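Local coordinates for protein transcriptional regulator (Streptococcus pneumoniae, PDB 2GNP) that is a transcriptional regulator that probably binds a sugar or sugar phosphate as its effector, at residues 40-51 against 67-76; 84-92 against 144-155. All blocks are in the same frame, centred on the assembly; numbering follows the deposited sequence.

Contact 1 of 2, residues 40-51 against 67-76; sequences SERISQVAAGVL and KSLSNLVDLI
With CG turned beside its own backbone N (chi1 -55°) and the chain then extended, Leu75 sends CD1 onto CB of Ser44, 3.6 Å away. The Ser44 hydroxyl also lies beside its backbone N (chi1 -62°). This turns Ser44 OG back along the helix to donate to Ser40 O at 2.7 Å, from above the carbonyl plane. Ser44 N reaches the same oxygen from the opposite face, so two donors grip it. A water donates to both Ser44 OG and Ser68 O and joins the two helices. Ser44 OG also lies 3.2 Å from Asn71 CB.

These two helices belong to a Rossmann-like alpha/beta fold. Helix 67-75 is the helix of the beta-alpha-beta crossover between parallel strands 60-63 and 85-88. The axes of 40-51 and 67-75 cross at -67° and approach to 8.1 Å. Leu72 and Leu75 act as knobs in holes of helix 40-51. Leu75 sits among Glu41, Ser44, Gln45 and Ala48, and the bent side chain of Gln45 brings NE2 alongside it. Leu72 fills the next hole, formed by Ser44, Ala47, Ala48 and Leu51. Leu72 CD1 meets Leu51 CD2 at 3.8 Å, the two side chains crossing at about a right angle, while CD2 rests on Ala47 CB. Ala48 CB packs against Ile76 CB at 3.9 Å, and Ile76 CD1 reaches on to Leu51 CB at 4.0 Å.

Contact 2 of 2, residues 84-92 against 144-155; sequences VHFYPLAGG and LKNSWKDLDIAV
The indole of Trp148 presents its edge to the backbone of Pro88. Trp148 NE1 donates to Pro88 O over 2.7 Å in a nearly straight bond (171°). The oxygen lies almost in the indole plane, and the N-H points at a lone pair in the carbonyl plane. This bond fixes the rotation of the indole and satisfies a buried carbonyl. Leu144 CD2 lies over the rim of one indole face, and the ring of Phe141 also meets Trp148, its plane steeply inclined to the indole.

Tyr87 is turned quite differently: it offers a ring face. Ser147 CB stands over that face, 4.0 Å from the centroid of the Tyr87 ring, in a CH-pi contact. Ser147 OG comes within 3.4 Å of Tyr87 CE2 near the rim; it is hydrogen-bonded to Asn143 O and Lys60 NZ. Leu144 slides past Tyr87 in the opposite direction, and its other methyl, CD1, reaches Pro88 CG at 4.0 Å. Leu151 approaches the tyrosine obliquely, with CD2 3.5 Å from Tyr87 CD1.

The CB of Leu89 points away from 144-155. Its CG lies beside the backbone N (chi1 -65°) and the chain is then extended, which carries the methyl end back. Leu89 CD2 presses tightly on Leu151 CD1, at 3.4 Å, whereas Leu89 CD1 rests on Ala154 CB at 3.9 Å.

This is helix-on-sheet packing of a Rossmann-like alpha/beta fold: helix 142-147 and the turn leading into strand 153-160 pack on strand 85-88, while helix 102-113 touches Phe86 and Pro88.

Overall arrangement
From the N terminus, helix 36-54 comes first, and the chain passes through strand 60-63 before helix 67-75 returns to it. Contact 1 closes this short loop. The chain then enters strand 85-88, and contact 2 closes a much longer excursion, part of it helical, when 144-155 comes back. The two loops follow in series; they neither nest nor cross. Strands 85-88 and 153-160 both pair in parallel with strand 60-63, on its two sides. Contact 1 joins two helices, while contact 2 ties the end of strand 85-88 and its following loop to helix 142-147 and the start of strand 153-160. They meet at Val155, whose side chain packs on Leu51 and Leu72; Leu69 CD1 packs on its O.

Contact 1 of 2, residues 40-51 against 67-76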
loop_
_atom_site.group_PDB
_atom_site.type_symbol
_atom_site.label_atom_id
_atom_site.label_comp_id
_atom_site.label_asym_id
_atom_site.label_seq_id
_atom_site.Cartn_x
_atom_site.Cartn_y
_atom_site.Cartn_z
ATOM N N SER A 40 -10.635 13.096 4.033
ATOM C CA SER A 40 -9.353 12.780 3.357
ATOM C C SER A 40 -8.231 13.725 3.791
ATOM O O SER A 40 -7.094 13.295 3.987
ATOM C CB SER A 40 -9.552 12.785 1.834
ATOM O OG SER A 40 -8.301 12.605 1.175
ATOM N N GLU A 41 -8.525 15.017 3.982
ATOM C CA GLU A 41 -7.502 15.918 4.522
ATOM C C GLU A 41 -6.996 15.475 5.901
ATOM O O GLU A 41 -5.797 15.538 6.190
ATOM C CB GLU A 41 -8.019 17.371 4.611
ATOM C CG GLU A 41 -6.927 18.451 4.781
ATOM C CD GLU A 41 -6.454 18.655 6.219
ATOM O OE1 GLU A 41 -7.157 18.247 7.176
ATOM O OE2 GLU A 41 -5.366 19.246 6.406
ATOM N N ARG A 42 -7.919 15.066 6.764
ATOM C CA ARG A 42 -7.572 14.771 8.150
ATOM C C ARG A 42 -6.679 13.541 8.208
ATOM O O ARG A 42 -5.692 13.544 8.924
ATOM C CB ARG A 42 -8.829 14.527 8.957
ATOM C CG ARG A 42 -8.609 14.651 10.491
ATOM C CD ARG A 42 -9.900 15.192 11.225
ATOM N NE ARG A 42 -10.971 14.282 10.979
ATOM C CZ ARG A 42 -12.191 14.576 10.584
ATOM N NH1 ARG A 42 -12.650 15.849 10.446
ATOM N NH2 ARG A 42 -12.965 13.560 10.362
ATOM N N ILE A 43 -7.040 12.538 7.408
ATOM C CA ILE A 43 -6.297 11.283 7.360
ATOM C C ILE A 43 -4.936 11.578 6.727
ATOM O O ILE A 43 -3.908 11.150 7.242
ATOM C CB ILE A 43 -7.070 10.203 6.571
ATOM C CG1 ILE A 43 -8.325 9.763 7.342
ATOM C CG2 ILE A 43 -6.167 8.996 6.254
ATOM C CD1 ILE A 43 -9.278 8.926 6.527
ATOM N N SER A 44 -4.949 12.324 5.640
ATOM C CA SER A 44 -3.705 12.641 4.922
ATOM C C SER A 44 -2.719 13.417 5.757
ATOM O O SER A 44 -1.498 13.209 5.635
ATOM C CB SER A 44 -3.981 13.399 3.617
ATOM O OG SER A 44 -4.738 12.636 2.732
ATOM N N GLN A 45 -3.197 14.356 6.594
ATOM C CA GLN A 45 -2.273 15.144 7.419
ATOM C C GLN A 45 -1.616 14.290 8.500
ATOM O O GLN A 45 -0.446 14.441 8.815
ATOM C CB GLN A 45 -3.028 16.350 8.037
ATOM C CG GLN A 45 -2.131 17.275 8.774
ATOM C CD GLN A 45 -1.058 17.896 7.862
ATOM O OE1 GLN A 45 0.132 17.713 8.099
ATOM N NE2 GLN A 45 -1.480 18.586 6.812
ATOM N N VAL A 46 -2.407 13.383 9.089
ATOM C CA VAL A 46 -1.890 12.511 10.129
ATOM C C VAL A 46 -0.804 11.658 9.476
ATOM O O VAL A 46 0.335 11.587 9.978
ATOM C CB VAL A 46 -2.989 11.678 10.728
ATOM C CG1 VAL A 46 -2.394 10.505 11.568
ATOM C CG2 VAL A 46 -3.935 12.594 11.596
ATOM N N ALA A 47 -1.125 11.160 8.286
ATOM C CA ALA A 47 -0.235 10.204 7.566
ATOM C C ALA A 47 1.050 10.913 7.189
ATOM O O ALA A 47 2.136 10.363 7.340
ATOM C CB ALA A 47 -0.919 9.625 6.339
ATOM N N ALA A 48 0.906 12.164 6.721
ATOM C CA ALA A 48 2.066 12.958 6.345
ATOM C C ALA A 48 2.991 13.187 7.525
ATOM O O ALA A 48 4.205 12.985 7.409
ATOM C CB ALA A 48 1.637 14.337 5.727
ATOM N N GLY A 49 2.422 13.567 8.675
ATOM C CA GLY A 49 3.222 13.753 9.865
ATOM C C GLY A 49 3.946 12.483 10.298
ATOM O O GLY A 49 5.150 12.498 10.615
ATOM N N VAL A 50 3.182 11.388 10.321
ATOM C CA VAL A 50 3.739 10.093 10.686
ATOM C C VAL A 50 4.922 9.752 9.766
ATOM O O VAL A 50 6.025 9.426 10.232
ATOM C CB VAL A 50 2.698 8.981 10.640
ATOM C CG1 VAL A 50 3.427 7.672 10.615
ATOM C CG2 VAL A 50 1.731 9.071 11.862
ATOM N N LEU A 51 4.747 9.896 8.452
ATOM C CA LEU A 51 5.847 9.499 7.547
ATOM C C LEU A 51 7.097 10.420 7.693
ATOM O O LEU A 51 8.250 9.967 7.711
ATOM C CB LEU A 51 5.347 9.500 6.095
ATOM C CG LEU A 51 6.381 9.090 5.058
ATOM C CD1 LEU A 51 6.862 7.657 5.321
ATOM C CD2 LEU A 51 5.718 9.136 3.666
ATOM N N LYS A 67 -4.302 7.133 -4.877
ATOM C CA LYS A 67 -4.840 8.384 -4.299
ATOM C C LYS A 67 -4.432 8.670 -2.876
ATOM O O LYS A 67 -4.043 9.788 -2.580
ATOM C CB LYS A 67 -6.384 8.470 -4.405
ATOM C CG LYS A 67 -7.003 9.772 -3.821
ATOM C CD LYS A 67 -8.570 9.682 -3.883
ATOM C CE LYS A 67 -9.285 10.940 -3.397
ATOM N NZ LYS A 67 -9.194 11.171 -1.926
ATOM N N SER A 68 -4.559 7.685 -1.972
ATOM C CA SER A 68 -4.163 7.891 -0.578
ATOM C C SER A 68 -2.711 8.376 -0.474
ATOM O O SER A 68 -2.399 9.294 0.289
ATOM C CB SER A 68 -4.305 6.583 0.239
ATOM O OG SER A 68 -5.686 6.287 0.500
ATOM N N LEU A 69 -1.858 7.818 -1.328
ATOM C CA LEU A 69 -0.445 8.186 -1.240
ATOM C C LEU A 69 -0.250 9.586 -1.805
ATOM O O LEU A 69 0.492 10.406 -1.235
ATOM C CB LEU A 69 0.421 7.151 -1.961
ATOM C CG LEU A 69 0.430 5.800 -1.265
ATOM C CD1 LEU A 69 1.612 4.968 -1.772
ATOM C CD2 LEU A 69 0.270 5.887 0.252
ATOM N N SER A 70 -0.893 9.852 -2.939
ATOM C CA SER A 70 -0.764 11.184 -3.555
ATOM C C SER A 70 -1.218 12.249 -2.559
ATOM O O SER A 70 -0.583 13.287 -2.378
ATOM C CB SER A 70 -1.549 11.250 -4.849
ATOM O OG SER A 70 -1.462 12.573 -5.399
ATOM N N ASN A 71 -2.321 11.965 -1.879
ATOM C CA ASN A 71 -2.877 12.924 -0.907
ATOM C C ASN A 71 -1.924 13.191 0.265
ATOM O O ASN A 71 -1.847 14.295 0.795
ATOM C CB ASN A 71 -4.245 12.424 -0.427
ATOM C CG ASN A 71 -5.341 12.455 -1.523
ATOM O OD1 ASN A 71 -5.219 13.116 -2.598
ATOM N ND2 ASN A 71 -6.438 11.774 -1.234
ATOM N N LEU A 72 -1.170 12.166 0.708
ATOM C CA LEU A 72 -0.276 12.428 1.802
ATOM C C LEU A 72 0.954 13.154 1.288
ATOM O O LEU A 72 1.422 14.071 1.956
ATOM C CB LEU A 72 0.038 11.140 2.582
ATOM C CG LEU A 72 1.261 10.289 2.384
ATOM C CD1 LEU A 72 2.600 11.027 2.720
ATOM C CD2 LEU A 72 1.104 8.950 3.209
ATOM N N VAL A 73 1.452 12.746 0.114
ATOM C CA VAL A 73 2.624 13.395 -0.471
ATOM C C VAL A 73 2.382 14.914 -0.651
ATOM O O VAL A 73 3.250 15.743 -0.383
ATOM C CB VAL A 73 3.067 12.738 -1.799
ATOM C CG1 VAL A 73 4.213 13.572 -2.396
ATOM C CG2 VAL A 73 3.609 11.323 -1.486
ATOM N N ASP A 74 1.194 15.265 -1.080
ATOM C CA ASP A 74 0.854 16.707 -1.270
ATOM C C ASP A 74 1.075 17.494 0.041
ATOM O O ASP A 74 1.519 18.681 0.045
ATOM C CB ASP A 74 -0.608 16.843 -1.657
ATOM C CG ASP A 74 -0.890 16.538 -3.111
ATOM O OD1 ASP A 74 0.035 16.376 -3.923
ATOM O OD2 ASP A 74 -2.101 16.487 -3.456
ATOM N N LEU A 75 0.750 16.860 1.175
ATOM C CA LEU A 75 0.827 17.581 2.469
ATOM C C LEU A 75 2.112 17.527 3.227
ATOM O O LEU A 75 2.375 18.374 4.117
ATOM C CB LEU A 75 -0.292 17.124 3.397
ATOM C CG LEU A 75 -1.717 17.216 2.861
ATOM C CD1 LEU A 75 -2.675 16.784 3.964
ATOM C CD2 LEU A 75 -2.063 18.657 2.368
ATOM N N ILE A 76 2.951 16.514 2.946
ATOM C CA ILE A 76 4.087 16.309 3.798
ATOM C C ILE A 76 5.088 17.470 3.704
ATOM O O ILE A 76 5.326 18.003 2.590
ATOM C CB ILE A 76 4.773 14.934 3.480
ATOM C CG1 ILE A 76 5.749 14.539 4.592
ATOM C CG2 ILE A 76 5.471 14.978 2.104
ATOM C CD1 ILE A 76 6.194 13.055 4.471
HETATM O O HOH W 1 -3.820 9.922 2.572
#

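Contact 2 of 2, residues 84-92 against 144-155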
loop_
_atom_site.group_PDB
_atom_site.type_symbol
_atom_site.label_atom_id
_atom_site.label_comp_id
_atom_site.label_asym_id
_atom_site.label_seq_id
_atom_site.Cartn_x
_atom_site.Cartn_y
_atom_site.Cartn_z
ATOM N N VAL A 84 19.108 9.591 1.351
ATOM C CA VAL A 84 17.813 8.858 1.311
ATOM C C VAL A 84 17.597 8.425 -0.144
ATOM O O VAL A 84 17.950 9.178 -1.086
ATOM C CB VAL A 84 16.632 9.728 1.768
ATOM C CG1 VAL A 84 15.274 9.012 1.628
ATOM C CG2 VAL A 84 16.820 10.114 3.261
ATOM N N HIS A 85 17.024 7.229 -0.321
ATOM C CA HIS A 85 16.829 6.697 -1.677
ATOM C C HIS A 85 15.381 6.220 -1.770
ATOM O O HIS A 85 14.919 5.540 -0.834
ATOM C CB HIS A 85 17.743 5.488 -1.933
ATOM C CG HIS A 85 19.200 5.807 -1.775
ATOM N ND1 HIS A 85 20.050 5.931 -2.849
ATOM C CD2 HIS A 85 19.942 6.060 -0.665
ATOM C CE1 HIS A 85 21.264 6.236 -2.415
ATOM N NE2 HIS A 85 21.221 6.332 -1.093
ATOM N N PHE A 86 14.681 6.554 -2.863
ATOM C CA PHE A 86 13.267 6.157 -3.061
ATOM C C PHE A 86 13.216 5.153 -4.218
ATOM O O PHE A 86 13.876 5.359 -5.231
ATOM C CB PHE A 86 12.456 7.418 -3.471
ATOM C CG PHE A 86 12.263 8.377 -2.302
ATOM C CD1 PHE A 86 13.021 9.558 -2.203
ATOM C CD2 PHE A 86 11.422 8.028 -1.249
ATOM C CE1 PHE A 86 12.903 10.347 -1.063
ATOM C CE2 PHE A 86 11.212 8.868 -0.152
ATOM C CZ PHE A 86 11.964 10.029 -0.061
ATOM N N TYR A 87 12.368 4.132 -4.057
ATOM C CA TYR A 87 12.251 2.989 -5.001
ATOM C C TYR A 87 10.748 2.750 -5.218
ATOM O O TYR A 87 9.927 3.079 -4.361
ATOM C CB TYR A 87 12.844 1.708 -4.406
ATOM C CG TYR A 87 14.299 1.859 -4.055
ATOM C CD1 TYR A 87 14.636 2.294 -2.783
ATOM C CD2 TYR A 87 15.307 1.583 -4.986
ATOM C CE1 TYR A 87 16.001 2.476 -2.416
ATOM C CE2 TYR A 87 16.667 1.742 -4.633
ATOM C CZ TYR A 87 16.966 2.210 -3.338
ATOM O OH TYR A 87 18.296 2.390 -2.991
ATOM N N PRO A 88 10.389 2.169 -6.389
ATOM C CA PRO A 88 9.015 1.700 -6.626
ATOM C C PRO A 88 8.867 0.296 -6.076
ATOM O O PRO A 88 9.776 -0.547 -6.261
ATOM C CB PRO A 88 8.908 1.679 -8.183
ATOM C CG PRO A 88 10.380 1.344 -8.679
ATOM C CD PRO A 88 11.282 2.037 -7.538
ATOM N N LEU A 89 7.744 0.047 -5.409
ATOM C CA LEU A 89 7.391 -1.303 -4.944
ATOM C C LEU A 89 6.651 -2.069 -6.066
ATOM O O LEU A 89 6.651 -3.320 -6.091
ATOM C CB LEU A 89 6.510 -1.269 -3.719
ATOM C CG LEU A 89 7.231 -0.662 -2.481
ATOM C CD1 LEU A 89 6.106 -0.413 -1.471
ATOM C CD2 LEU A 89 8.329 -1.632 -1.956
ATOM N N ALA A 90 6.005 -1.330 -6.929
ATOM C CA ALA A 90 5.140 -1.872 -7.957
ATOM C C ALA A 90 4.684 -0.688 -8.817
ATOM O O ALA A 90 4.476 0.427 -8.288
ATOM C CB ALA A 90 3.926 -2.564 -7.304
ATOM N N GLY A 91 4.504 -0.958 -10.102
ATOM C CA GLY A 91 3.929 0.036 -11.007
ATOM C C GLY A 91 2.425 -0.076 -10.776
ATOM O O GLY A 91 1.913 -1.100 -10.297
ATOM N N GLY A 92 1.685 0.960 -11.068
ATOM C CA GLY A 92 0.260 0.765 -10.888
ATOM C C GLY A 92 -0.299 0.248 -12.184
ATOM O O GLY A 92 0.446 -0.086 -13.100
ATOM N N LEU A 144 17.308 -3.081 -8.342
ATOM C CA LEU A 144 15.951 -2.811 -7.811
ATOM C C LEU A 144 15.495 -4.083 -7.060
ATOM O O LEU A 144 15.062 -4.036 -5.917
ATOM C CB LEU A 144 15.009 -2.436 -8.954
ATOM C CG LEU A 144 13.747 -1.682 -8.520
ATOM C CD1 LEU A 144 12.584 -1.940 -9.363
ATOM C CD2 LEU A 144 13.455 -1.486 -7.019
ATOM N N LYS A 145 15.687 -5.255 -7.697
ATOM C CA LYS A 145 15.362 -6.534 -7.032
ATOM C C LYS A 145 15.993 -6.690 -5.680
ATOM O O LYS A 145 15.337 -7.122 -4.745
ATOM C CB LYS A 145 15.840 -7.697 -7.934
ATOM C CG LYS A 145 15.597 -9.122 -7.329
ATOM C CD LYS A 145 15.778 -10.236 -8.392
ATOM C CE LYS A 145 15.449 -11.616 -7.793
ATOM N NZ LYS A 145 15.286 -12.626 -8.904
ATOM N N ASN A 146 17.283 -6.341 -5.580
ATOM C CA ASN A 146 18.042 -6.433 -4.330
ATOM C C ASN A 146 17.538 -5.420 -3.313
ATOM O O ASN A 146 17.421 -5.722 -2.151
ATOM C CB ASN A 146 19.529 -6.247 -4.573
ATOM C CG ASN A 146 20.160 -7.486 -5.245
ATOM O OD1 ASN A 146 19.575 -8.572 -5.202
ATOM N ND2 ASN A 146 21.363 -7.328 -5.798
ATOM N N SER A 147 17.245 -4.225 -3.794
ATOM C CA SER A 147 16.739 -3.186 -2.941
ATOM C C SER A 147 15.393 -3.550 -2.301
ATOM O O SER A 147 15.141 -3.221 -1.145
ATOM C CB SER A 147 16.720 -1.819 -3.674
ATOM O OG SER A 147 18.054 -1.306 -3.913
ATOM N N TRP A 148 14.521 -4.265 -3.026
ATOM C CA TRP A 148 13.298 -4.776 -2.395
ATOM C C TRP A 148 13.514 -5.678 -1.188
ATOM O O TRP A 148 12.585 -5.856 -0.388
ATOM C CB TRP A 148 12.461 -5.528 -3.429
ATOM C CG TRP A 148 11.753 -4.704 -4.460
ATOM C CD1 TRP A 148 11.370 -3.350 -4.374
ATOM C CD2 TRP A 148 11.214 -5.192 -5.681
ATOM N NE1 TRP A 148 10.695 -2.984 -5.488
ATOM C CE2 TRP A 148 10.587 -4.091 -6.327
ATOM C CE3 TRP A 148 11.237 -6.462 -6.334
ATOM C CZ2 TRP A 148 9.975 -4.200 -7.567
ATOM C CZ3 TRP A 148 10.616 -6.562 -7.599
ATOM C CH2 TRP A 148 9.997 -5.449 -8.195
ATOM N N LYS A 149 14.715 -6.254 -1.075
ATOM C CA LYS A 149 15.054 -7.140 0.037
ATOM C C LYS A 149 15.628 -6.403 1.226
ATOM O O LYS A 149 15.808 -7.008 2.278
ATOM C CB LYS A 149 15.962 -8.291 -0.414
ATOM C CG LYS A 149 15.278 -9.127 -1.536
ATOM C CD LYS A 149 16.183 -10.168 -2.155
ATOM C CE LYS A 149 15.425 -11.097 -3.123
ATOM N NZ LYS A 149 14.027 -11.558 -2.706
ATOM N N ASP A 150 15.935 -5.122 1.066
ATOM C CA ASP A 150 16.493 -4.408 2.195
ATOM C C ASP A 150 15.993 -2.958 2.373
ATOM O O ASP A 150 16.725 -2.046 2.835
ATOM C CB ASP A 150 18.024 -4.554 2.223
ATOM C CG ASP A 150 18.691 -3.560 1.407
ATOM O OD1 ASP A 150 18.186 -3.280 0.302
ATOM O OD2 ASP A 150 19.709 -3.010 1.904
ATOM N N LEU A 151 14.706 -2.768 2.075
ATOM C CA LEU A 151 14.105 -1.454 2.322
ATOM C C LEU A 151 13.918 -1.213 3.810
ATOM O O LEU A 151 13.704 -2.132 4.610
ATOM C CB LEU A 151 12.750 -1.373 1.678
ATOM C CG LEU A 151 12.840 -1.354 0.140
ATOM C CD1 LEU A 151 11.359 -1.344 -0.344
ATOM C CD2 LEU A 151 13.662 -0.207 -0.464
ATOM N N ASP A 152 14.026 0.064 4.174
ATOM C CA ASP A 152 13.753 0.488 5.543
ATOM C C ASP A 152 12.265 0.782 5.788
ATOM O O ASP A 152 11.741 0.479 6.850
ATOM C CB ASP A 152 14.547 1.748 5.884
ATOM C CG ASP A 152 16.034 1.476 5.889
ATOM O OD1 ASP A 152 16.485 0.739 6.794
ATOM O OD2 ASP A 152 16.730 1.892 4.965
ATOM N N ILE A 153 11.638 1.430 4.806
ATOM C CA ILE A 153 10.231 1.850 4.944
ATOM C C ILE A 153 9.547 1.492 3.641
ATOM O O ILE A 153 10.176 1.538 2.602
ATOM C CB ILE A 153 10.126 3.346 5.129
ATOM C CG1 ILE A 153 10.769 3.732 6.472
ATOM C CG2 ILE A 153 8.647 3.799 5.001
ATOM C CD1 ILE A 153 10.889 5.288 6.576
ATOM N N ALA A 154 8.318 1.024 3.745
ATOM C CA ALA A 154 7.436 0.928 2.542
ATOM C C ALA A 154 6.235 1.802 2.858
ATOM O O ALA A 154 5.777 1.800 3.994
ATOM C CB ALA A 154 6.981 -0.469 2.344
ATOM N N VAL A 155 5.706 2.472 1.842
ATOM C CA VAL A 155 4.478 3.298 1.949
ATOM C C VAL A 155 3.541 2.791 0.891
ATOM O O VAL A 155 3.873 2.894 -0.267
ATOM C CB VAL A 155 4.765 4.805 1.768
ATOM C CG1 VAL A 155 3.526 5.677 2.209
ATOM C CG2 VAL A 155 6.022 5.190 2.658
#